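Local coordinates for protein short-chain dehydrogenase/reductase SDR (PDB 5VA8) that binds NADP in a Rossmann fold and probably catalyses NADP-dependent oxidation or reduction, as in other short-chain dehydrogenases, at residues N145-V151 with R165-T169. Sequence-based numbering, arbitrary orientation.
Sequences NITSSSV and RSGLT. With TCE (3,3',3''-phosphanetriyltripropanoic acid), chain F; NAP (NADP nicotinamide-adenine-dinucleotide phosphate), chain E.
Arg165 reaches from helix 159-179 across the loop that follows strand 141-146, at the carboxy-terminal edge of the Rossmann-fold sheet where NADP and the phosphine tricarboxylate TCE lie. Its CB rests on Val151 CG1 at 3.7 Å. With CG anti to the carbonyl carbon (chi1 -58°) and the chain extended from CG to NE, CD passes alongside Ser148, 3.6 Å from its CB. NE hydrogen-bonds to Ser161 OG and weakly to TCE O16. At the tip, NH2 donates to two acceptors lying at the edge of the guanidinium, in its plane: NADP O3D at 2.8 Å, nearly straight at 165°, and TCE O16. Water 1, also at that edge, accepts from NH1 and donates to Ile146 O. Thr147 O lies over one face of the group, 3.5 Å above its plane and displaced toward the rim, a buried carbonyl without a hydrogen-bond partner. The Arg165 side chain thus bridges cofactor and bound acid.

Ser148 OG grips the other oxygen of the same carboxylate, TCE O15, and as the acceptor of an ST turn takes Ser150 N at 3.0 Å. About one turn along the helix from Arg165, Leu168 CD2 packs against Thr147 CG2 and Asn145 CB. Water 2 joins the Thr147 and Thr169 hydroxyls, while Thr169 OG1 donates to Arg165 O at 2.8 Å, approaching from the carbonyl face opposite Thr169 N.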
loop_
_atom_site.group_PDB
_atom_site.type_symbol
_atom_site.label_atom_id
_atom_site.label_comp_id
_atom_site.label_asym_id
_atom_site.label_seq_id
_atom_site.Cartn_x
_atom_site.Cartn_y
_atom_site.Cartn_z
ATOM N N ASN A 145 1.221 14.729 -12.274
ATOM C CA ASN A 145 0.284 13.988 -13.116
ATOM C C ASN A 145 -1.071 13.926 -12.421
ATOM O O ASN A 145 -1.178 13.386 -11.317
ATOM C CB ASN A 145 0.793 12.573 -13.390
ATOM C CG ASN A 145 2.198 12.568 -13.938
ATOM O OD1 ASN A 145 2.438 13.093 -15.021
ATOM N ND2 ASN A 145 3.131 11.985 -13.194
ATOM N N ILE A 146 -2.107 14.450 -13.072
ATOM C CA ILE A 146 -3.460 14.313 -12.539
ATOM C C ILE A 146 -3.954 12.924 -12.905
ATOM O O ILE A 146 -4.083 12.601 -14.093
ATOM C CB ILE A 146 -4.396 15.388 -13.106
ATOM C CG1 ILE A 146 -3.931 16.784 -12.689
ATOM C CG2 ILE A 146 -5.850 15.115 -12.665
ATOM C CD1 ILE A 146 -4.778 17.900 -13.311
ATOM N N THR A 147 -4.219 12.093 -11.890
ATOM C CA THR A 147 -4.658 10.728 -12.153
ATOM C C THR A 147 -6.056 10.552 -11.577
ATOM O O THR A 147 -6.986 11.220 -12.047
ATOM C CB THR A 147 -3.653 9.690 -11.624
ATOM O OG1 THR A 147 -3.486 9.795 -10.202
ATOM C CG2 THR A 147 -2.287 9.891 -12.312
ATOM N N SER A 148 -6.216 9.707 -10.558
ATOM C CA SER A 148 -7.548 9.368 -10.060
ATOM C C SER A 148 -7.408 8.520 -8.811
ATOM O O SER A 148 -6.437 7.774 -8.663
ATOM C CB SER A 148 -8.353 8.588 -11.107
ATOM O OG SER A 148 -9.633 8.250 -10.585
ATOM N N SER A 149 -8.427 8.592 -7.949
ATOM C CA SER A 149 -8.541 7.626 -6.865
ATOM C C SER A 149 -8.622 6.193 -7.385
ATOM O O SER A 149 -8.405 5.257 -6.611
ATOM C CB SER A 149 -9.782 7.931 -6.020
ATOM O OG SER A 149 -10.961 7.585 -6.742
ATOM N N SER A 150 -8.947 6.008 -8.674
ATOM C CA SER A 150 -9.064 4.673 -9.264
ATOM C C SER A 150 -7.781 3.852 -9.148
ATOM O O SER A 150 -7.845 2.620 -9.249
ATOM C CB SER A 150 -9.451 4.785 -10.743
ATOM O OG SER A 150 -8.338 5.284 -11.495
ATOM N N VAL A 151 -6.616 4.490 -8.954
ATOM C CA VAL A 151 -5.388 3.722 -8.793
ATOM C C VAL A 151 -5.226 3.189 -7.372
ATOM O O VAL A 151 -4.438 2.259 -7.161
ATOM C CB VAL A 151 -4.149 4.549 -9.181
ATOM C CG1 VAL A 151 -4.325 5.178 -10.566
ATOM C CG2 VAL A 151 -3.863 5.606 -8.161
ATOM N N ARG A 165 -4.622 4.345 -15.728
ATOM C CA ARG A 165 -3.959 5.272 -14.824
ATOM C C ARG A 165 -3.054 4.547 -13.850
ATOM O O ARG A 165 -2.053 5.121 -13.404
ATOM C CB ARG A 165 -4.991 6.102 -14.068
ATOM C CG ARG A 165 -5.891 6.881 -15.029
ATOM C CD ARG A 165 -6.695 7.859 -14.218
ATOM N NE ARG A 165 -7.844 8.450 -14.897
ATOM C CZ ARG A 165 -7.859 9.634 -15.500
ATOM N NH1 ARG A 165 -6.747 10.368 -15.615
ATOM N NH2 ARG A 165 -9.010 10.087 -15.990
ATOM N N SER A 166 -3.378 3.289 -13.532
ATOM C CA SER A 166 -2.475 2.468 -12.736
ATOM C C SER A 166 -1.200 2.158 -13.507
ATOM O O SER A 166 -0.113 2.064 -12.915
ATOM C CB SER A 166 -3.177 1.181 -12.313
ATOM O OG SER A 166 -4.230 1.464 -11.398
ATOM N N GLY A 167 -1.328 1.966 -14.824
ATOM C CA GLY A 167 -0.150 1.786 -15.661
ATOM C C GLY A 167 0.768 2.984 -15.609
ATOM O O GLY A 167 1.986 2.844 -15.450
ATOM N N LEU A 168 0.206 4.182 -15.774
ATOM C CA LEU A 168 1.026 5.385 -15.645
ATOM C C LEU A 168 1.735 5.401 -14.303
ATOM O O LEU A 168 2.942 5.658 -14.222
ATOM C CB LEU A 168 0.160 6.637 -15.791
ATOM C CG LEU A 168 0.920 7.946 -15.557
ATOM C CD1 LEU A 168 2.025 8.091 -16.600
ATOM C CD2 LEU A 168 -0.034 9.148 -15.617
ATOM N N THR A 169 0.977 5.150 -13.232
ATOM C CA THR A 169 1.510 5.298 -11.882
ATOM C C THR A 169 2.678 4.354 -11.632
ATOM O O THR A 169 3.676 4.739 -11.002
ATOM C CB THR A 169 0.392 5.051 -10.874
ATOM O OG1 THR A 169 -0.668 5.978 -11.132
ATOM C CG2 THR A 169 0.899 5.261 -9.448
HETATM O O16 TCE F . -11.182 8.439 -14.977
HETATM C C14 TCE F . -11.411 8.545 -13.741
HETATM O O15 TCE F . -10.875 7.758 -12.926
HETATM C C5 TCE F . -12.370 9.625 -13.242
HETATM C C2 TCE F . -12.726 9.318 -11.791
HETATM P P TCE F . -13.647 10.762 -11.074
HETATM C C3 TCE F . -14.896 11.425 -12.254
HETATM C C6 TCE F . -15.899 10.285 -12.361
HETATM C C8 TCE F . -16.916 10.675 -13.414
HETATM O O10 TCE F . -18.130 10.612 -13.112
HETATM O O9 TCE F . -16.538 11.061 -14.554
HETATM C C1 TCE F . -14.411 10.249 -9.477
HETATM C C4 TCE F . -13.281 9.811 -8.551
HETATM C C11 TCE F . -13.919 9.311 -7.268
HETATM O O12 TCE F . -13.210 8.952 -6.290
HETATM O O13 TCE F . -15.176 9.270 -7.203
HETATM P PA NAP E . -13.463 18.829 -17.079
HETATM O O1A NAP E . -14.032 19.787 -16.112
HETATM O O2A NAP E . -14.417 18.296 -18.127
HETATM O O5B NAP E . -12.220 19.565 -17.775
HETATM C C5B NAP E . -11.469 18.861 -18.774
HETATM C C4B NAP E . -10.589 19.869 -19.459
HETATM O O4B NAP E . -9.629 19.166 -20.274
HETATM C C3B NAP E . -11.311 20.821 -20.413
HETATM O O3B NAP E . -10.615 22.059 -20.462
HETATM C C2B NAP E . -11.194 20.080 -21.742
HETATM O O2B NAP E . -11.431 21.007 -22.826
HETATM C C1B NAP E . -9.760 19.561 -21.625
HETATM N N9A NAP E . -9.467 18.391 -22.446
HETATM C C8A NAP E . -10.082 17.169 -22.382
HETATM N N7A NAP E . -9.546 16.258 -23.160
HETATM C C5A NAP E . -8.510 16.932 -23.790
HETATM C C6A NAP E . -7.565 16.530 -24.754
HETATM N N6A NAP E . -7.505 15.297 -25.268
HETATM N N1A NAP E . -6.675 17.451 -25.186
HETATM C C2A NAP E . -6.729 18.686 -24.669
HETATM N N3A NAP E . -7.575 19.179 -23.758
HETATM C C4A NAP E . -8.448 18.248 -23.360
HETATM O O3 NAP E . -12.833 17.565 -16.329
HETATM P PN NAP E . -12.125 17.385 -14.904
HETATM O O1N NAP E . -11.257 18.548 -14.632
HETATM O O2N NAP E . -13.170 17.022 -13.925
HETATM O O5D NAP E . -11.243 16.090 -15.209
HETATM C C5D NAP E . -9.845 16.194 -15.547
HETATM C C4D NAP E . -9.288 14.794 -15.478
HETATM O O4D NAP E . -9.378 14.324 -14.112
HETATM C C3D NAP E . -10.016 13.748 -16.331
HETATM O O3D NAP E . -9.096 12.780 -16.836
HETATM C C2D NAP E . -10.954 13.096 -15.320
HETATM O O2D NAP E . -11.370 11.778 -15.665
HETATM C C1D NAP E . -10.031 13.088 -14.105
HETATM N N1N NAP E . -10.739 12.946 -12.808
HETATM C C2N NAP E . -11.782 13.741 -12.517
HETATM C C3N NAP E . -12.397 13.645 -11.287
HETATM C C7N NAP E . -13.555 14.482 -10.837
HETATM O O7N NAP E . -14.300 14.045 -9.938
HETATM N N7N NAP E . -13.823 15.599 -11.508
HETATM C C4N NAP E . -11.859 12.768 -10.348
HETATM C C5N NAP E . -10.791 11.954 -10.688
HETATM C C6N NAP E . -10.251 12.045 -11.935
HETATM P P2B NAP E . -11.798 20.487 -24.308
HETATM O O1X NAP E . -10.563 19.849 -24.851
HETATM O O2X NAP E . -12.959 19.499 -24.182
HETATM O O3X NAP E . -12.215 21.773 -25.051
HETATM O O HOH W 1 -5.773 13.222 -16.117
HETATM O O HOH W 2 -1.474 8.090 -9.412
HETATM O O HOH W 3 -3.295 0.589 -9.041
#